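Stk_08120 (Sulfolobus tokodaii str. 7, PDB 2EJX) probably acts as a fatty acid carrier, as a member of a thermoacidophile-specific family within the Bet v 1-like clan. Local coordinates at residues 131-134 with 135-138; 22-26 with 27-31. All coordinates share one frame; numbering follows the deposited sequence.

Contact 1. Residues 131-134 with 135-138; sequences RLER and IKRK
The last turn of the long C-terminal helix 105-137 carries a salt-bridge network in which Glu133 meets Lys136 and Arg137, three and four residues further on. One carboxylate oxygen does the gripping: Glu133 OE1 accepts from Arg137 NE at 2.8 Å, with an N-H...O angle of 159°. The bond arrives on the anti side of the carboxylate and close to the guanidinium plane, although the two flat groups are turned 54° apart. Arg137 NH2 adds a weak bond to the same oxygen. Lys136 runs alongside Glu133, and its NZ lies 3.0 Å from Glu133 OE1, also a weak bond. The glutamate reaches both because its chain folds at chi2 (-64°), whereas Arg137 stays extended from CG to NE. A water accepts weakly from Arg137 NH2 and donates to Glu133 OE2 at 3.2 Å, spanning the two groups. Beneath them, Arg137 N bonds to Glu133 O at 2.8 Å in ordinary helical fashion; Lys138, with positive phi, leaves the helix. Arg137 NH1 pairs with Asp26 OD2. A leucine here would probably cost Glu133 OE1 its shortest bond and leave Asp26 without this salt bridge. The turn sits at the surface, but Glu133 and Arg137 both rest on Ile23 of helix 17-24 and Phe29 of helix 27-34, while Arg134 reaches Gln15 and the terminal carboxylate of Ile139.

Contact 2. Residues 22-26 with 27-31; sequences TIFSD and PAFTI
Residues 22-31 run from the end of helix 17-24 through a tight break into helix 27-34, where Asp26 O accepts a nearly straight bond from Thr30 N at 3.1 Å and another from Phe29 N at 2.9 Å. Thr30 N lies in the carbonyl plane and Phe29 N well above it; two amides of the first turn thus share the carbonyl of the N-cap residue. Asp26 is that N-cap: OD1 accepts from Ala28 N at 2.9 Å, the amide coming from above the carboxylate plane. With CG anti to the backbone N (chi1 -178°), the carboxylate swings forward over the first turn, and its OD2 is taken by Arg137 of helix 105-137. Pro27 follows as the first helical residue and packs on Phe49 of strand 48-55. Under the break the side chains close a buried hydrophobic corner. Phe29 presents its edge to the face of Phe24 in a T-shaped pair, centroids 5.2 Å apart and planes at 83°, with Phe29 CE2 set toward the rim of the Phe24 ring. Ile23 covers a face of Phe29: CG2 stands 3.6 Å from the ring centroid and 14° off its normal, a CH-pi contact. Leu122 and Ile88 bring the long helix and strand 82-92 against Phe24. Thr30 OG1 donates to Phe24 O at 2.4 Å, a very short bond whose exact length is doubtful.

In the fold
Contact 2 comes first along the chain, at the junction of the two short helices 17-24 and 27-34; contact 1 comes near the chain's end, in the last turns of helix 105-137. Their centres are about 13 Å apart, contact 2 buried near the middle of the protein and contact 1 at its surface. They meet directly: Arg137 NH1 pairs with Asp26 OD2 at 2.9 Å, and Glu133 CG packs on Phe29 CE1 at 3.7 Å. The C-terminal helix end is thereby joined to the capped helix break, while contact 2 also touches the antiparallel sheet. Two short helices, a curved sheet and a long C-terminal helix are the elements of the Bet v 1-like fold.

Contact 1. Residues 131-134 with 135-138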
loop_
_atom_site.group_PDB
_atom_site.type_symbol
_atom_site.label_atom_id
_atom_site.label_comp_id
_atom_site.label_asym_id
_atom_site.label_seq_id
_atom_site.Cartn_x
_atom_site.Cartn_y
_atom_site.Cartn_z
ATOM N N ARG A 131 -1.675 0.370 -15.778
ATOM C CA ARG A 131 -1.271 0.536 -17.173
ATOM C C ARG A 131 -0.228 1.657 -17.292
ATOM O O ARG A 131 0.813 1.502 -17.946
ATOM C CB ARG A 131 -2.459 0.863 -18.031
ATOM C CG ARG A 131 -2.134 0.904 -19.504
ATOM C CD ARG A 131 -3.387 1.219 -20.328
ATOM N NE ARG A 131 -3.864 2.564 -20.031
ATOM C CZ ARG A 131 -3.395 3.669 -20.601
ATOM N NH1 ARG A 131 -2.445 3.600 -21.524
ATOM N NH2 ARG A 131 -3.876 4.844 -20.238
ATOM N N LEU A 132 -0.528 2.772 -16.658
ATOM C CA LEU A 132 0.434 3.897 -16.577
ATOM C C LEU A 132 1.744 3.544 -15.846
ATOM O O LEU A 132 2.825 3.956 -16.298
ATOM C CB LEU A 132 -0.261 5.114 -15.923
ATOM C CG LEU A 132 -1.302 5.747 -16.835
ATOM C CD1 LEU A 132 -2.056 6.843 -16.051
ATOM C CD2 LEU A 132 -0.679 6.365 -18.096
ATOM N N GLU A 133 1.659 2.812 -14.724
ATOM C CA GLU A 133 2.872 2.320 -14.040
ATOM C C GLU A 133 3.727 1.472 -14.976
ATOM O O GLU A 133 4.922 1.606 -15.028
ATOM C CB GLU A 133 2.503 1.528 -12.749
ATOM C CG GLU A 133 1.973 2.433 -11.608
ATOM C CD GLU A 133 3.067 3.417 -11.126
ATOM O OE1 GLU A 133 4.285 3.134 -11.221
ATOM O OE2 GLU A 133 2.679 4.490 -10.666
ATOM N N ARG A 134 3.092 0.575 -15.706
ATOM C CA ARG A 134 3.813 -0.276 -16.645
ATOM C C ARG A 134 4.542 0.476 -17.763
ATOM O O ARG A 134 5.632 0.069 -18.214
ATOM C CB ARG A 134 2.823 -1.257 -17.238
ATOM C CG ARG A 134 2.455 -2.316 -16.218
ATOM C CD ARG A 134 1.563 -3.386 -16.878
ATOM N NE ARG A 134 2.395 -4.299 -17.662
ATOM C CZ ARG A 134 1.978 -5.455 -18.185
ATOM N NH1 ARG A 134 0.721 -5.816 -18.027
ATOM N NH2 ARG A 134 2.824 -6.245 -18.872
ATOM N N ILE A 135 3.922 1.542 -18.245
ATOM C CA ILE A 135 4.501 2.329 -19.342
ATOM C C ILE A 135 5.767 2.977 -18.775
ATOM O O ILE A 135 6.856 2.922 -19.389
ATOM C CB ILE A 135 3.519 3.403 -19.933
ATOM C CG1 ILE A 135 2.397 2.757 -20.755
ATOM C CG2 ILE A 135 4.302 4.371 -20.872
ATOM C CD1 ILE A 135 1.195 3.672 -20.963
ATOM N N LYS A 136 5.653 3.522 -17.570
ATOM C CA LYS A 136 6.785 4.231 -16.941
ATOM C C LYS A 136 7.898 3.272 -16.529
ATOM O O LYS A 136 9.092 3.591 -16.675
ATOM C CB LYS A 136 6.304 5.032 -15.744
ATOM C CG LYS A 136 7.429 5.677 -14.941
ATOM C CD LYS A 136 6.935 6.076 -13.517
ATOM C CE LYS A 136 6.527 4.843 -12.687
ATOM N NZ LYS A 136 6.656 5.024 -11.190
ATOM N N ARG A 137 7.528 2.102 -16.001
ATOM C CA ARG A 137 8.526 1.099 -15.539
ATOM C C ARG A 137 9.095 0.210 -16.616
ATOM O O ARG A 137 10.091 -0.509 -16.356
ATOM C CB ARG A 137 7.932 0.202 -14.410
ATOM C CG ARG A 137 7.504 0.964 -13.229
ATOM C CD ARG A 137 6.470 0.207 -12.380
ATOM N NE ARG A 137 6.067 1.011 -11.213
ATOM C CZ ARG A 137 6.679 0.993 -10.020
ATOM N NH1 ARG A 137 7.703 0.183 -9.792
ATOM N NH2 ARG A 137 6.244 1.782 -9.042
ATOM N N LYS A 138 8.454 0.223 -17.797
ATOM C CA LYS A 138 8.789 -0.654 -18.920
ATOM C C LYS A 138 8.712 -2.139 -18.537
ATOM O O LYS A 138 9.638 -2.941 -18.804
ATOM C CB LYS A 138 10.134 -0.246 -19.533
ATOM C CG LYS A 138 10.160 1.199 -19.966
ATOM C CD LYS A 138 11.478 1.542 -20.629
ATOM C CE LYS A 138 12.630 1.631 -19.633
ATOM N NZ LYS A 138 13.959 1.438 -20.321
HETATM O O HOH W 1 4.837 4.649 -8.266
#

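Contact 2. Residues 22-26 with 27-31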
loop_
_atom_site.group_PDB
_atom_site.type_symbol
_atom_site.label_atom_id
_atom_site.label_comp_id
_atom_site.label_asym_id
_atom_site.label_seq_id
_atom_site.Cartn_x
_atom_site.Cartn_y
_atom_site.Cartn_z
ATOM N N THR A 22 3.955 -7.458 -8.392
ATOM C CA THR A 22 5.287 -6.861 -8.410
ATOM C C THR A 22 5.285 -5.350 -8.158
ATOM O O THR A 22 6.113 -4.850 -7.399
ATOM C CB THR A 22 6.069 -7.204 -9.724
ATOM O OG1 THR A 22 6.170 -8.617 -9.848
ATOM C CG2 THR A 22 7.484 -6.640 -9.686
ATOM N N ILE A 23 4.365 -4.615 -8.802
ATOM C CA ILE A 23 4.214 -3.199 -8.559
ATOM C C ILE A 23 3.829 -2.922 -7.085
ATOM O O ILE A 23 4.376 -2.024 -6.471
ATOM C CB ILE A 23 3.269 -2.529 -9.631
ATOM C CG1 ILE A 23 3.948 -2.624 -11.001
ATOM C CG2 ILE A 23 2.854 -1.070 -9.288
ATOM C CD1 ILE A 23 2.984 -2.254 -12.193
ATOM N N PHE A 24 2.949 -3.714 -6.526
ATOM C CA PHE A 24 2.555 -3.536 -5.125
ATOM C C PHE A 24 3.738 -3.782 -4.166
ATOM O O PHE A 24 3.770 -3.194 -3.071
ATOM C CB PHE A 24 1.348 -4.432 -4.784
ATOM C CG PHE A 24 0.028 -3.753 -4.992
ATOM C CD1 PHE A 24 -0.367 -2.719 -4.142
ATOM C CD2 PHE A 24 -0.825 -4.134 -6.053
ATOM C CE1 PHE A 24 -1.586 -2.060 -4.325
ATOM C CE2 PHE A 24 -2.051 -3.504 -6.217
ATOM C CZ PHE A 24 -2.427 -2.465 -5.371
ATOM N N SER A 25 4.733 -4.572 -4.611
ATOM C CA SER A 25 5.972 -4.831 -3.798
ATOM C C SER A 25 6.934 -3.651 -3.802
ATOM O O SER A 25 7.919 -3.633 -3.063
ATOM C CB SER A 25 6.707 -6.076 -4.301
ATOM O OG SER A 25 7.476 -5.809 -5.471
ATOM N N ASP A 26 6.704 -2.669 -4.675
ATOM C CA ASP A 26 7.437 -1.403 -4.618
ATOM C C ASP A 26 6.794 -0.413 -3.640
ATOM O O ASP A 26 5.699 0.118 -3.882
ATOM C CB ASP A 26 7.504 -0.779 -6.024
ATOM C CG ASP A 26 8.292 0.535 -6.069
ATOM O OD1 ASP A 26 8.844 0.972 -5.020
ATOM O OD2 ASP A 26 8.359 1.139 -7.173
ATOM N N PRO A 27 7.494 -0.105 -2.531
ATOM C CA PRO A 27 6.820 0.767 -1.578
ATOM C C PRO A 27 6.600 2.178 -2.095
ATOM O O PRO A 27 5.719 2.871 -1.604
ATOM C CB PRO A 27 7.789 0.755 -0.345
ATOM C CG PRO A 27 9.085 0.437 -0.883
ATOM C CD PRO A 27 8.838 -0.498 -2.056
ATOM N N ALA A 28 7.363 2.602 -3.104
ATOM C CA ALA A 28 7.173 3.916 -3.708
ATOM C C ALA A 28 5.822 3.983 -4.417
ATOM O O ALA A 28 5.286 5.052 -4.657
ATOM C CB ALA A 28 8.276 4.183 -4.703
ATOM N N PHE A 29 5.290 2.824 -4.769
ATOM C CA PHE A 29 3.929 2.762 -5.308
ATOM C C PHE A 29 2.911 2.701 -4.190
ATOM O O PHE A 29 2.069 3.630 -3.999
ATOM C CB PHE A 29 3.753 1.545 -6.255
ATOM C CG PHE A 29 2.330 1.357 -6.739
ATOM C CD1 PHE A 29 1.802 2.198 -7.760
ATOM C CD2 PHE A 29 1.507 0.387 -6.193
ATOM C CE1 PHE A 29 0.467 2.065 -8.202
ATOM C CE2 PHE A 29 0.146 0.227 -6.627
ATOM C CZ PHE A 29 -0.376 1.056 -7.655
ATOM N N THR A 30 3.063 1.645 -3.388
ATOM C CA THR A 30 2.030 1.169 -2.464
ATOM C C THR A 30 1.761 2.150 -1.319
ATOM O O THR A 30 0.603 2.374 -0.969
ATOM C CB THR A 30 2.405 -0.216 -1.945
ATOM O OG1 THR A 30 2.484 -1.124 -3.059
ATOM C CG2 THR A 30 1.383 -0.743 -0.929
ATOM N N ILE A 31 2.811 2.728 -0.735
ATOM C CA ILE A 31 2.637 3.582 0.444
ATOM C C ILE A 31 1.902 4.896 0.119
ATOM O O ILE A 31 0.937 5.218 0.794
ATOM C CB ILE A 31 4.001 3.794 1.241
ATOM C CG1 ILE A 31 4.603 2.445 1.649
ATOM C CG2 ILE A 31 3.829 4.666 2.442
ATOM C CD1 ILE A 31 3.767 1.634 2.560
#